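Arabinosyltransferase C (PDB 3PTY) probably polymerises arabinose into the arabinan of mycobacterial cell-wall arabinogalactan, its C-terminal extracellular domain, the part in this crystal, serving as a lectin-like carbohydrate-binding module. Local coordinates at residues L59-P73 with L133-R147. Residues are numbered along the deposited sequence; the frame is centred on the assembly and turned at random.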
loop_
_atom_site.group_PDB
_atom_site.type_symbol
_atom_site.label_atom_id
_atom_site.label_comp_id
_atom_site.label_asym_id
_atom_site.label_seq_id
_atom_site.Cartn_x
_atom_site.Cartn_y
_atom_site.Cartn_z
ATOM N N LEU A 59 36.673 -0.224 -1.276
ATOM C CA LEU A 59 35.607 0.071 -2.237
ATOM C C LEU A 59 36.084 0.907 -3.428
ATOM O O LEU A 59 35.553 0.789 -4.536
ATOM C CB LEU A 59 34.410 0.738 -1.542
ATOM C CG LEU A 59 33.155 0.971 -2.396
ATOM C CD1 LEU A 59 32.624 -0.345 -2.959
ATOM C CD2 LEU A 59 32.073 1.676 -1.576
ATOM N N GLY A 60 37.080 1.757 -3.205
ATOM C CA GLY A 60 37.599 2.590 -4.282
ATOM C C GLY A 60 39.086 2.407 -4.542
ATOM O O GLY A 60 39.735 3.282 -5.114
ATOM N N ALA A 61 39.625 1.261 -4.138
ATOM C CA ALA A 61 41.074 1.040 -4.162
ATOM C C ALA A 61 41.663 0.872 -5.562
ATOM O O ALA A 61 42.856 1.078 -5.763
ATOM C CB ALA A 61 41.448 -0.151 -3.289
ATOM N N GLY A 62 40.839 0.489 -6.529
ATOM C CA GLY A 62 41.330 0.322 -7.890
ATOM C C GLY A 62 41.370 1.665 -8.587
ATOM O O GLY A 62 42.439 2.178 -8.949
ATOM N N LEU A 63 40.191 2.248 -8.763
ATOM C CA LEU A 63 40.071 3.544 -9.412
ATOM C C LEU A 63 38.789 4.219 -8.968
ATOM O O LEU A 63 37.736 3.591 -8.873
ATOM C CB LEU A 63 40.034 3.387 -10.932
ATOM C CG LEU A 63 39.616 4.671 -11.658
ATOM C CD1 LEU A 63 40.832 5.552 -11.863
ATOM C CD2 LEU A 63 38.949 4.363 -12.990
ATOM N N SER A 64 38.886 5.508 -8.695
ATOM C CA SER A 64 37.715 6.311 -8.431
ATOM C C SER A 64 37.862 7.609 -9.213
ATOM O O SER A 64 38.780 8.387 -8.971
ATOM C CB SER A 64 37.608 6.605 -6.939
ATOM O OG SER A 64 36.675 7.641 -6.698
ATOM N N GLU A 65 36.971 7.826 -10.170
ATOM C CA GLU A 65 36.926 9.092 -10.878
ATOM C C GLU A 65 35.581 9.735 -10.611
ATOM O O GLU A 65 34.555 9.229 -11.047
ATOM C CB GLU A 65 37.119 8.874 -12.379
ATOM C CG GLU A 65 36.977 10.144 -13.206
ATOM C CD GLU A 65 37.038 9.872 -14.706
ATOM O OE1 GLU A 65 36.433 8.881 -15.163
ATOM O OE2 GLU A 65 37.679 10.654 -15.428
ATOM N N ALA A 66 35.591 10.847 -9.884
ATOM C CA ALA A 66 34.366 11.545 -9.518
ATOM C C ALA A 66 33.340 10.660 -8.787
ATOM O O ALA A 66 32.140 10.917 -8.846
ATOM C CB ALA A 66 33.741 12.225 -10.745
ATOM N N PHE A 67 33.821 9.624 -8.103
ATOM C CA PHE A 67 33.012 8.881 -7.130
ATOM C C PHE A 67 33.538 9.234 -5.744
ATOM O O PHE A 67 34.716 9.008 -5.459
ATOM C CB PHE A 67 33.164 7.371 -7.327
ATOM C CG PHE A 67 32.121 6.747 -8.229
ATOM C CD1 PHE A 67 32.247 6.801 -9.613
ATOM C CD2 PHE A 67 31.036 6.075 -7.686
ATOM C CE1 PHE A 67 31.304 6.203 -10.438
ATOM C CE2 PHE A 67 30.082 5.483 -8.504
ATOM C CZ PHE A 67 30.214 5.545 -9.877
ATOM N N THR A 68 32.675 9.773 -4.883
ATOM C CA THR A 68 33.107 10.268 -3.576
ATOM C C THR A 68 32.155 9.807 -2.472
ATOM O O THR A 68 31.006 9.476 -2.746
ATOM C CB THR A 68 33.145 11.811 -3.565
ATOM O OG1 THR A 68 31.830 12.312 -3.829
ATOM C CG2 THR A 68 34.113 12.334 -4.623
ATOM N N PRO A 69 32.630 9.803 -1.212
ATOM C CA PRO A 69 31.820 9.273 -0.109
ATOM C C PRO A 69 30.503 10.022 0.069
ATOM O O PRO A 69 29.528 9.434 0.542
ATOM C CB PRO A 69 32.721 9.464 1.118
ATOM C CG PRO A 69 34.108 9.457 0.568
ATOM C CD PRO A 69 34.003 10.132 -0.787
ATOM N N ASN A 70 30.471 11.300 -0.303
ATOM C CA ASN A 70 29.243 12.079 -0.195
ATOM C C ASN A 70 28.599 12.421 -1.539
ATOM O O ASN A 70 27.781 13.334 -1.628
ATOM C CB ASN A 70 29.480 13.337 0.647
ATOM C CG ASN A 70 29.734 13.007 2.104
ATOM O OD1 ASN A 70 28.810 12.667 2.844
ATOM N ND2 ASN A 70 30.992 13.082 2.520
ATOM N N GLY A 71 28.952 11.665 -2.575
ATOM C CA GLY A 71 28.364 11.850 -3.893
ATOM C C GLY A 71 26.996 11.189 -3.996
ATOM O O GLY A 71 26.779 10.297 -4.820
ATOM N N ILE A 72 26.078 11.642 -3.148
ATOM C CA ILE A 72 24.719 11.111 -3.052
ATOM C C ILE A 72 23.828 12.244 -2.559
ATOM O O ILE A 72 24.178 12.922 -1.600
ATOM C CB ILE A 72 24.637 10.006 -1.987
ATOM C CG1 ILE A 72 25.659 8.907 -2.267
ATOM C CG2 ILE A 72 23.219 9.427 -1.904
ATOM C CD1 ILE A 72 25.762 7.894 -1.156
ATOM N N PRO A 73 22.669 12.450 -3.201
ATOM C CA PRO A 73 21.765 13.525 -2.767
ATOM C C PRO A 73 21.306 13.303 -1.332
ATOM O O PRO A 73 21.233 12.158 -0.892
ATOM C CB PRO A 73 20.563 13.381 -3.705
ATOM C CG PRO A 73 21.038 12.561 -4.848
ATOM C CD PRO A 73 22.127 11.679 -4.331
ATOM N N LEU A 133 30.508 5.006 -1.903
ATOM C CA LEU A 133 31.005 5.907 -2.945
ATOM C C LEU A 133 29.909 6.174 -3.981
ATOM O O LEU A 133 29.249 5.238 -4.444
ATOM C CB LEU A 133 32.247 5.326 -3.625
ATOM C CG LEU A 133 33.541 5.268 -2.801
ATOM C CD1 LEU A 133 34.642 4.552 -3.581
ATOM C CD2 LEU A 133 34.005 6.675 -2.361
ATOM N N GLY A 134 29.709 7.444 -4.337
ATOM C CA GLY A 134 28.664 7.809 -5.286
ATOM C C GLY A 134 29.086 8.873 -6.287
ATOM O O GLY A 134 29.996 9.662 -6.021
ATOM N N SER A 135 28.415 8.910 -7.435
ATOM C CA SER A 135 28.788 9.840 -8.505
ATOM C C SER A 135 27.834 11.023 -8.637
ATOM O O SER A 135 27.915 11.774 -9.609
ATOM C CB SER A 135 28.867 9.107 -9.847
ATOM O OG SER A 135 27.585 8.621 -10.217
ATOM N N TRP A 136 26.922 11.193 -7.681
ATOM C CA TRP A 136 26.036 12.350 -7.739
ATOM C C TRP A 136 26.790 13.622 -7.370
ATOM O O TRP A 136 27.692 13.600 -6.531
ATOM C CB TRP A 136 24.830 12.200 -6.812
ATOM C CG TRP A 136 23.975 13.442 -6.793
ATOM C CD1 TRP A 136 22.939 13.738 -7.633
ATOM C CD2 TRP A 136 24.100 14.561 -5.903
ATOM N NE1 TRP A 136 22.404 14.969 -7.314
ATOM C CE2 TRP A 136 23.101 15.494 -6.255
ATOM C CE3 TRP A 136 24.956 14.863 -4.840
ATOM C CZ2 TRP A 136 22.937 16.706 -5.586
ATOM C CZ3 TRP A 136 24.791 16.072 -4.174
ATOM C CH2 TRP A 136 23.789 16.975 -4.551
ATOM N N ARG A 137 26.416 14.724 -8.007
ATOM C CA ARG A 137 26.899 16.037 -7.603
ATOM C C ARG A 137 25.960 17.126 -8.098
ATOM O O ARG A 137 25.224 16.936 -9.070
ATOM C CB ARG A 137 28.320 16.286 -8.116
ATOM C CG ARG A 137 28.436 16.361 -9.632
ATOM C CD ARG A 137 29.895 16.409 -10.048
ATOM N NE ARG A 137 30.666 15.370 -9.367
ATOM C CZ ARG A 137 31.972 15.433 -9.141
ATOM N NH1 ARG A 137 32.670 16.493 -9.540
ATOM N NH2 ARG A 137 32.583 14.442 -8.508
ATOM N N ALA A 138 25.981 18.266 -7.417
ATOM C CA ALA A 138 25.247 19.429 -7.886
ATOM C C ALA A 138 26.132 20.198 -8.861
ATOM O O ALA A 138 27.343 19.964 -8.937
ATOM C CB ALA A 138 24.825 20.318 -6.707
ATOM N N GLY A 139 25.526 21.109 -9.612
ATOM C CA GLY A 139 26.277 21.932 -10.542
ATOM C C GLY A 139 26.761 21.173 -11.761
ATOM O O GLY A 139 26.015 20.396 -12.357
ATOM N N VAL A 140 28.016 21.400 -12.131
ATOM C CA VAL A 140 28.576 20.843 -13.357
ATOM C C VAL A 140 28.760 19.331 -13.288
ATOM O O VAL A 140 29.472 18.821 -12.425
ATOM C CB VAL A 140 29.928 21.487 -13.695
ATOM C CG1 VAL A 140 30.507 20.869 -14.961
ATOM C CG2 VAL A 140 29.769 22.998 -13.847
ATOM N N GLN A 141 28.128 18.624 -14.217
ATOM C CA GLN A 141 28.195 17.171 -14.258
ATOM C C GLN A 141 29.447 16.712 -14.992
ATOM O O GLN A 141 29.813 17.281 -16.016
ATOM C CB GLN A 141 26.944 16.617 -14.936
ATOM C CG GLN A 141 25.660 17.047 -14.252
ATOM C CD GLN A 141 25.592 16.568 -12.814
ATOM O OE1 GLN A 141 25.612 15.366 -12.548
ATOM N NE2 GLN A 141 25.512 17.507 -11.878
ATOM N N VAL A 142 30.104 15.681 -14.466
ATOM C CA VAL A 142 31.318 15.153 -15.081
ATOM C C VAL A 142 31.244 13.631 -15.226
ATOM O O VAL A 142 30.465 12.980 -14.532
ATOM C CB VAL A 142 32.564 15.522 -14.256
ATOM C CG1 VAL A 142 32.660 17.042 -14.093
ATOM C CG2 VAL A 142 32.514 14.847 -12.892
ATOM N N PRO A 143 32.049 13.061 -16.136
ATOM C CA PRO A 143 32.100 11.600 -16.271
ATOM C C PRO A 143 32.630 10.969 -14.985
ATOM O O PRO A 143 33.468 11.569 -14.314
ATOM C CB PRO A 143 33.106 11.384 -17.410
ATOM C CG PRO A 143 33.163 12.683 -18.140
ATOM C CD PRO A 143 32.911 13.746 -17.117
ATOM N N ALA A 144 32.157 9.776 -14.646
ATOM C CA ALA A 144 32.568 9.146 -13.396
ATOM C C ALA A 144 32.736 7.651 -13.588
ATOM O O ALA A 144 32.020 7.031 -14.379
ATOM C CB ALA A 144 31.557 9.441 -12.296
ATOM N N MET A 145 33.698 7.075 -12.880
ATOM C CA MET A 145 33.972 5.648 -13.006
ATOM C C MET A 145 34.457 5.114 -11.684
ATOM O O MET A 145 35.098 5.832 -10.924
ATOM C CB MET A 145 35.074 5.389 -14.030
ATOM C CG MET A 145 34.829 5.965 -15.403
ATOM S SD MET A 145 36.162 5.439 -16.499
ATOM C CE MET A 145 35.995 3.657 -16.370
ATOM N N LEU A 146 34.190 3.839 -11.428
ATOM C CA LEU A 146 34.666 3.212 -10.205
ATOM C C LEU A 146 35.142 1.800 -10.480
ATOM O O LEU A 146 34.513 1.056 -11.230
ATOM C CB LEU A 146 33.558 3.180 -9.154
ATOM C CG LEU A 146 33.909 2.549 -7.799
ATOM C CD1 LEU A 146 34.930 3.409 -7.049
ATOM C CD2 LEU A 146 32.665 2.386 -6.955
ATOM N N ARG A 147 36.258 1.438 -9.860
ATOM C CA ARG A 147 36.725 0.065 -9.833
ATOM C C ARG A 147 37.208 -0.197 -8.422
ATOM O O ARG A 147 38.158 0.439 -7.962
ATOM C CB ARG A 147 37.877 -0.136 -10.826
ATOM C CG ARG A 147 38.463 -1.535 -10.814
ATOM C CD ARG A 147 39.399 -1.765 -12.007
ATOM N NE ARG A 147 40.689 -1.089 -11.850
ATOM C CZ ARG A 147 41.086 -0.048 -12.575
ATOM N NH1 ARG A 147 40.292 0.453 -13.519
ATOM N NH2 ARG A 147 42.279 0.490 -12.357
HETATM O O HOH W 1 30.450 12.813 -9.898
#
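The two outermost strands of the antiparallel sheet in this lectin-like beta-sandwich domain, 63-65 and 133-134, are linked here: L63 and E65 pair with strand 144-147, and T68 pairs with G134. The axes of 63-65 and 144-147 run at 165° to each other, hence antiparallel, and the bond from E65 N to M145 O (2.8 Å) is nearly straight. A classic beta bulge sets G62 and L63 opposite the single residue R147, whose O takes L63 N at 2.8 Å and, weakly, G62 N. The pairing breaks at A66, and the F67 ring is sandwiched in CH-pi contacts. S135 CB lies 3.8 Å from the F67 ring centroid over one face, and L146 CB covers the opposite face, 8° off the normal. S135 OG hydrogen-bonds to OD2 of the calcium ligand D231, putting the S135 side of the F67 ring near the metal. T68 O accepts G71 N and G134 N from opposite faces of its carbonyl plane, joining the T68-G71 type I turn to strand 133-134. W136 has CG anti to its backbone nitrogen (chi1 175°), which lays the indole against P73; P73 CG stands 3.5 Å from the centroid of the W136 five-membered ring.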